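Local coordinates for resiniferatoxin-binding, phosphotriesterase-related protein (Rhodobacter sphaeroides 2.4.1, PDB 3K2G) that binds two zinc ions in a TIM-barrel active site and is probably a phosphotriesterase-family hydrolase, perhaps acting on phosphoric diesters, at residues B[80-85]-B[303-308]; B[34-39]-B[104-109]. One frame throughout, in Å; residues are numbered along the deposited sequence.

Contact 1: B[80-85]-B[303-308]. With ZN (zinc ion), chain I; DTV ((2S,3S)-1,4-dimercaptobutane-2,3-diol), chain K.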
loop_
_atom_site.group_PDB
_atom_site.type_symbol
_atom_site.label_atom_id
_atom_site.label_comp_id
_atom_site.label_asym_id
_atom_site.label_seq_id
_atom_site.Cartn_x
_atom_site.Cartn_y
_atom_site.Cartn_z
ATOM N N ILE B 80 23.220 22.790 -20.815
ATOM C CA ILE B 80 22.089 23.660 -20.529
ATOM C C ILE B 80 21.721 24.750 -21.534
ATOM O O ILE B 80 21.543 25.913 -21.173
ATOM C CB ILE B 80 22.255 24.291 -19.126
ATOM C CG1 ILE B 80 23.546 25.105 -19.060
ATOM C CG2 ILE B 80 22.285 23.188 -18.069
ATOM C CD1 ILE B 80 23.824 25.694 -17.687
ATOM N N ALA B 81 21.592 24.361 -22.794
ATOM C CA ALA B 81 21.193 25.281 -23.845
ATOM C C ALA B 81 21.024 24.546 -25.164
ATOM O O ALA B 81 21.958 23.925 -25.669
ATOM C CB ALA B 81 22.212 26.415 -23.995
ATOM N N LEU B 82 19.810 24.598 -25.699
ATOM C CA LEU B 82 19.504 23.978 -26.976
ATOM C C LEU B 82 19.662 25.135 -27.961
ATOM O O LEU B 82 18.766 25.971 -28.109
ATOM C CB LEU B 82 18.068 23.437 -26.974
ATOM C CG LEU B 82 17.792 22.261 -26.022
ATOM C CD1 LEU B 82 16.305 21.933 -26.002
ATOM C CD2 LEU B 82 18.584 21.046 -26.481
ATOM N N ASP B 83 20.819 25.174 -28.616
ATOM C CA ASP B 83 21.153 26.243 -29.546
ATOM C C ASP B 83 21.548 25.836 -30.960
ATOM O O ASP B 83 21.947 26.689 -31.751
ATOM C CB ASP B 83 22.278 27.089 -28.955
ATOM C CG ASP B 83 23.448 26.247 -28.478
ATOM O OD1 ASP B 83 23.590 25.099 -28.945
ATOM O OD2 ASP B 83 24.230 26.737 -27.639
ATOM N N ASP B 84 21.462 24.553 -31.286
ATOM C CA ASP B 84 21.807 24.130 -32.639
ATOM C C ASP B 84 20.526 23.864 -33.411
ATOM O O ASP B 84 19.898 22.817 -33.259
ATOM C CB ASP B 84 22.672 22.870 -32.635
ATOM C CG ASP B 84 23.247 22.567 -34.008
ATOM O OD1 ASP B 84 22.458 22.413 -34.966
ATOM O OD2 ASP B 84 24.488 22.491 -34.132
ATOM N N LEU B 85 20.155 24.818 -34.258
ATOM C CA LEU B 85 18.933 24.721 -35.038
ATOM C C LEU B 85 18.910 23.546 -36.005
ATOM O O LEU B 85 17.873 22.901 -36.186
ATOM C CB LEU B 85 18.706 26.029 -35.797
ATOM C CG LEU B 85 17.271 26.347 -36.215
ATOM C CD1 LEU B 85 16.333 26.222 -35.023
ATOM C CD2 LEU B 85 17.226 27.757 -36.779
ATOM N N HIS B 303 8.043 14.765 -23.465
ATOM C CA HIS B 303 9.378 14.533 -22.887
ATOM C C HIS B 303 9.983 15.735 -22.163
ATOM O O HIS B 303 10.868 15.579 -21.315
ATOM C CB HIS B 303 10.424 14.147 -23.948
ATOM C CG HIS B 303 9.940 13.212 -25.011
ATOM N ND1 HIS B 303 9.123 13.619 -26.044
ATOM C CD2 HIS B 303 10.239 11.915 -25.258
ATOM C CE1 HIS B 303 8.944 12.615 -26.884
ATOM N NE2 HIS B 303 9.610 11.568 -26.430
ATOM N N ASP B 304 9.530 16.931 -22.510
ATOM C CA ASP B 304 10.092 18.150 -21.942
ATOM C C ASP B 304 11.595 18.207 -22.242
ATOM O O ASP B 304 12.417 18.484 -21.364
ATOM C CB ASP B 304 9.871 18.250 -20.428
ATOM C CG ASP B 304 10.271 19.615 -19.881
ATOM O OD1 ASP B 304 10.269 20.581 -20.673
ATOM O OD2 ASP B 304 10.572 19.739 -18.674
ATOM N N VAL B 305 11.949 17.910 -23.484
ATOM C CA VAL B 305 13.343 17.995 -23.906
ATOM C C VAL B 305 13.738 19.443 -23.628
ATOM O O VAL B 305 13.098 20.366 -24.138
ATOM C CB VAL B 305 13.486 17.725 -25.412
ATOM C CG1 VAL B 305 14.877 18.124 -25.881
ATOM C CG2 VAL B 305 13.224 16.253 -25.703
ATOM N N PHE B 306 14.769 19.653 -22.811
ATOM C CA PHE B 306 15.184 21.011 -22.491
ATOM C C PHE B 306 16.689 21.193 -22.325
ATOM O O PHE B 306 17.139 22.270 -21.955
ATOM C CB PHE B 306 14.440 21.512 -21.239
ATOM C CG PHE B 306 14.993 20.996 -19.945
ATOM C CD1 PHE B 306 15.732 21.832 -19.108
ATOM C CD2 PHE B 306 14.765 19.685 -19.550
ATOM C CE1 PHE B 306 16.238 21.364 -17.898
ATOM C CE2 PHE B 306 15.268 19.203 -18.343
ATOM C CZ PHE B 306 16.005 20.047 -17.515
ATOM N N VAL B 307 17.453 20.136 -22.590
ATOM C CA VAL B 307 18.917 20.180 -22.517
ATOM C C VAL B 307 19.472 19.265 -23.604
ATOM O O VAL B 307 18.813 18.309 -24.010
ATOM C CB VAL B 307 19.464 19.712 -21.144
ATOM C CG1 VAL B 307 19.078 20.714 -20.050
ATOM C CG2 VAL B 307 18.935 18.329 -20.810
ATOM N N LYS B 308 20.680 19.560 -24.075
ATOM C CA LYS B 308 21.308 18.773 -25.130
ATOM C C LYS B 308 21.343 17.265 -24.891
ATOM O O LYS B 308 21.098 16.486 -25.817
ATOM C CB LYS B 308 22.745 19.247 -25.382
ATOM C CG LYS B 308 22.875 20.637 -25.990
ATOM C CD LYS B 308 24.262 20.822 -26.601
ATOM C CE LYS B 308 24.440 22.214 -27.221
ATOM N NZ LYS B 308 24.477 23.281 -26.181
HETATM ZN ZN ZN I . 9.497 22.702 -20.147
HETATM S S1 DTV K . 13.399 24.022 -12.762
HETATM C C1 DTV K . 13.184 24.746 -14.461
HETATM C C2 DTV K . 14.423 24.605 -15.346
HETATM O O2 DTV K . 14.697 23.221 -15.502
HETATM C C3 DTV K . 14.177 25.238 -16.727
HETATM O O3 DTV K . 13.120 24.566 -17.369
HETATM C C4 DTV K . 15.406 25.156 -17.634
HETATM S S4 DTV K . 15.578 26.617 -18.692
HETATM O O HOH W 1 10.035 22.668 -18.261
#

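Contact 2: B[34-39]-B[104-109]. With ZN (zinc ion), chain I.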
loop_
_atom_site.group_PDB
_atom_site.type_symbol
_atom_site.label_atom_id
_atom_site.label_comp_id
_atom_site.label_asym_id
_atom_site.label_seq_id
_atom_site.Cartn_x
_atom_site.Cartn_y
_atom_site.Cartn_z
ATOM N N HIS B 34 4.462 19.217 -24.886
ATOM C CA HIS B 34 5.448 19.998 -24.163
ATOM C C HIS B 34 6.887 19.654 -24.520
ATOM O O HIS B 34 7.470 18.716 -23.972
ATOM C CB HIS B 34 5.195 19.803 -22.665
ATOM C CG HIS B 34 5.979 20.720 -21.784
ATOM N ND1 HIS B 34 5.386 21.490 -20.808
ATOM C CD2 HIS B 34 7.310 20.956 -21.696
ATOM C CE1 HIS B 34 6.317 22.162 -20.154
ATOM N NE2 HIS B 34 7.492 21.855 -20.672
ATOM N N GLU B 35 7.457 20.433 -25.431
ATOM C CA GLU B 35 8.836 20.223 -25.869
ATOM C C GLU B 35 9.512 21.561 -26.128
ATOM O O GLU B 35 8.860 22.530 -26.521
ATOM C CB GLU B 35 8.875 19.427 -27.174
ATOM C CG GLU B 35 8.121 18.113 -27.171
ATOM C CD GLU B 35 8.711 17.090 -26.214
ATOM O OE1 GLU B 35 9.935 17.132 -25.966
ATOM O OE2 GLU B 35 7.945 16.232 -25.719
ATOM N N HIS B 36 10.822 21.620 -25.901
ATOM C CA HIS B 36 11.563 22.840 -26.176
ATOM C C HIS B 36 12.425 22.509 -27.381
ATOM O O HIS B 36 13.163 21.520 -27.365
ATOM C CB HIS B 36 12.427 23.224 -24.981
ATOM C CG HIS B 36 11.635 23.540 -23.756
ATOM N ND1 HIS B 36 11.021 24.757 -23.561
ATOM C CD2 HIS B 36 11.303 22.772 -22.691
ATOM C CE1 HIS B 36 10.341 24.726 -22.430
ATOM N NE2 HIS B 36 10.494 23.534 -21.885
ATOM N N LEU B 37 12.314 23.321 -28.431
ATOM C CA LEU B 37 13.078 23.090 -29.650
ATOM C C LEU B 37 14.389 23.861 -29.634
ATOM O O LEU B 37 15.368 23.454 -30.255
ATOM C CB LEU B 37 12.232 23.473 -30.862
ATOM C CG LEU B 37 10.910 22.698 -30.864
ATOM C CD1 LEU B 37 10.115 23.015 -32.115
ATOM C CD2 LEU B 37 11.200 21.207 -30.777
ATOM N N GLN B 38 14.378 24.972 -28.908
ATOM C CA GLN B 38 15.529 25.851 -28.730
ATOM C C GLN B 38 15.281 26.546 -27.394
ATOM O O GLN B 38 14.148 26.903 -27.095
ATOM C CB GLN B 38 15.579 26.916 -29.832
ATOM C CG GLN B 38 15.915 26.423 -31.232
ATOM C CD GLN B 38 17.355 25.966 -31.357
ATOM O OE1 GLN B 38 17.681 24.811 -31.075
ATOM N NE2 GLN B 38 18.229 26.877 -31.763
ATOM N N ASN B 39 16.314 26.737 -26.585
ATOM C CA ASN B 39 16.124 27.422 -25.311
ATOM C C ASN B 39 17.451 27.799 -24.675
ATOM O O ASN B 39 18.516 27.507 -25.214
ATOM C CB ASN B 39 15.319 26.550 -24.337
ATOM C CG ASN B 39 16.118 25.372 -23.805
ATOM O OD1 ASN B 39 17.254 25.137 -24.222
ATOM N ND2 ASN B 39 15.521 24.620 -22.886
ATOM N N VAL B 104 4.109 21.352 -29.388
ATOM C CA VAL B 104 3.795 22.558 -28.636
ATOM C C VAL B 104 5.058 22.952 -27.876
ATOM O O VAL B 104 5.541 22.204 -27.022
ATOM C CB VAL B 104 2.642 22.328 -27.620
ATOM C CG1 VAL B 104 2.355 23.619 -26.853
ATOM C CG2 VAL B 104 1.382 21.861 -28.352
ATOM N N ASP B 105 5.602 24.120 -28.204
ATOM C CA ASP B 105 6.811 24.598 -27.551
ATOM C C ASP B 105 6.453 25.717 -26.581
ATOM O O ASP B 105 6.169 26.845 -26.989
ATOM C CB ASP B 105 7.809 25.113 -28.586
ATOM C CG ASP B 105 9.157 25.440 -27.973
ATOM O OD1 ASP B 105 9.178 25.985 -26.850
ATOM O OD2 ASP B 105 10.187 25.155 -28.616
ATOM N N PRO B 106 6.474 25.416 -25.280
ATOM C CA PRO B 106 6.145 26.390 -24.237
ATOM C C PRO B 106 7.299 27.278 -23.782
ATOM O O PRO B 106 7.223 27.887 -22.712
ATOM C CB PRO B 106 5.621 25.504 -23.116
ATOM C CG PRO B 106 6.539 24.316 -23.216
ATOM C CD PRO B 106 6.610 24.063 -24.709
ATOM N N THR B 107 8.363 27.352 -24.578
ATOM C CA THR B 107 9.500 28.195 -24.216
ATOM C C THR B 107 8.991 29.635 -24.201
ATOM O O THR B 107 8.492 30.131 -25.208
ATOM C CB THR B 107 10.662 28.075 -25.243
ATOM O OG1 THR B 107 11.087 26.710 -25.335
ATOM C CG2 THR B 107 11.854 28.928 -24.807
ATOM N N CYS B 108 9.107 30.308 -23.063
ATOM C CA CYS B 108 8.619 31.678 -22.977
ATOM C C CYS B 108 9.699 32.720 -22.707
ATOM O O CYS B 108 10.885 32.468 -22.930
ATOM C CB CYS B 108 7.509 31.777 -21.918
ATOM S SG CYS B 108 7.945 31.195 -20.259
ATOM N N ARG B 109 9.275 33.893 -22.240
ATOM C CA ARG B 109 10.190 34.993 -21.947
ATOM C C ARG B 109 11.123 34.646 -20.799
ATOM O O ARG B 109 10.679 34.247 -19.719
ATOM C CB ARG B 109 9.417 36.268 -21.587
ATOM C CG ARG B 109 8.434 36.735 -22.644
ATOM C CD ARG B 109 7.939 38.139 -22.342
ATOM N NE ARG B 109 6.883 38.555 -23.259
ATOM C CZ ARG B 109 6.671 39.813 -23.631
ATOM N NH1 ARG B 109 7.451 40.782 -23.168
ATOM N NH2 ARG B 109 5.674 40.103 -24.460
HETATM ZN ZN ZN I . 9.497 22.702 -20.147
HETATM O O HOH W 2 11.907 27.224 -28.675
HETATM O O HOH W 1 10.035 22.668 -18.261
#

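Contact 1: B[80-85]-B[303-308]
The ammonium group of K308 is gripped from several directions. Its shortest bond across the contact runs from K308 NZ to A81 O, at 2.6 Å; the nitrogen lies in the carbonyl plane and the C=O...N angle is 157°. D83 adds a looser hold, a salt bridge in which D83 OD1 stands 3.4 Å from K308 NZ, so the hydrogen bond within it is weak. A further bond goes to the backbone oxygen of H78, just before 80-85. The lysine chain is extended until its last torsion, where it bends (chi4 69°) and turns the nitrogen back toward the A81 carbonyl. With two main-chain oxygens and a carboxylate around it, K308 probably remains protonated.

Next to this polar grip lies L82, whose branches rest on the main chain of 305-308 more than on its side chains. L82 CD2 packs against the peptide joining V307 to K308, 3.5 Å from V307 C, while L82 CD1 reaches F306 C at 3.8 Å and also touches V305 CG1 at 4.1 Å. I80 contributes its backbone, with I80 CA set against V307 CG1. That same methyl sits 3.6 Å above one face of the F306 ring, toward its rim.

F306 CG sits between its own backbone N and carbonyl carbon (chi1 79°), and from there the ring reaches the bound dimercaptobutanediol, with F306 CE1 3.4 Å from DTV O2. Two residues earlier, D304 OD1 binds a zinc ion at 2.3 Å, and D304 OD2 accepts a hydrogen bond from the zinc-bound water. H34, H36 and E177 complete the protein ligands of that metal. The loop after strand 299-301 thus carries the aspartate and part of the pocket wall of a binuclear phosphotriesterase-type TIM-barrel site.

Contact 2: B[34-39]-B[104-109]
P106 lies over one face of the H34 imidazole, the two side chains crossing at about a right angle. P106 CG is 3.6 Å from the ring centroid and only 7° off the normal, which identifies a CH-pi contact over the middle of the ring. On the same ring, H34 NE2 binds zinc at 2.2 Å.

The second zinc ligand, H36, is met at its edge instead. H36 ND1 donates to T107 OG1 over 2.6 Å, nearly straight at 173°, with the hydroxyl oxygen only 4° out of the ring plane. Since H36 NE2 holds the metal, this bond fixes the ring's rotation from its other nitrogen.

Behind T107 stands D105, one shell further from the zinc. D105 OD1 accepts from T107 OG1 through its syn lone pair and, at 2.8 Å, from T107 N, closing an Asx turn; the aspartate may thereby increase the polarisation of the hydroxyl and imidazole. D105 OD2 takes the backbone N of L37 at 2.8 Å, approached from above the carboxylate plane, and also a hydrogen bond from a water that donates to Q38 O as well. The L37 side chain crosses the aspartate obliquely, with L37 CG 3.4 Å from D105 OD2.

The main chains start side by side: E35 N bonds to V104 O, and E35 O then receives a CA-H...O contact from D105 CA at 3.1 Å. E35 turns its carboxylate elsewhere, to S302. The contact therefore extends the parallel pairing of strands 31-32 and 102-105 into the loops beyond them. M207 of strand 206-208 touches H34 and P106, while helices 85-97 and 115-125 pack against L37.

From the N terminus the segments come in the order 34-39, 80-85, 104-109 and 303-308, so the contacts cross rather than nest. Contact 2 closes a loop of 64 residues between the loop after strand 31-32 and strand 102-105; contact 1 spans 217 residues, bringing strand 81-82 to the loop after strand 299-301. Their centres are about 9 Å apart, and bonds join them directly: N39 N and L82 O probably pair within the small antiparallel sheet, while E35 OE2 probably accepts from H303 N at 2.7 Å. One zinc and its water belong to both contacts, linking early and late barrel segments at the metal.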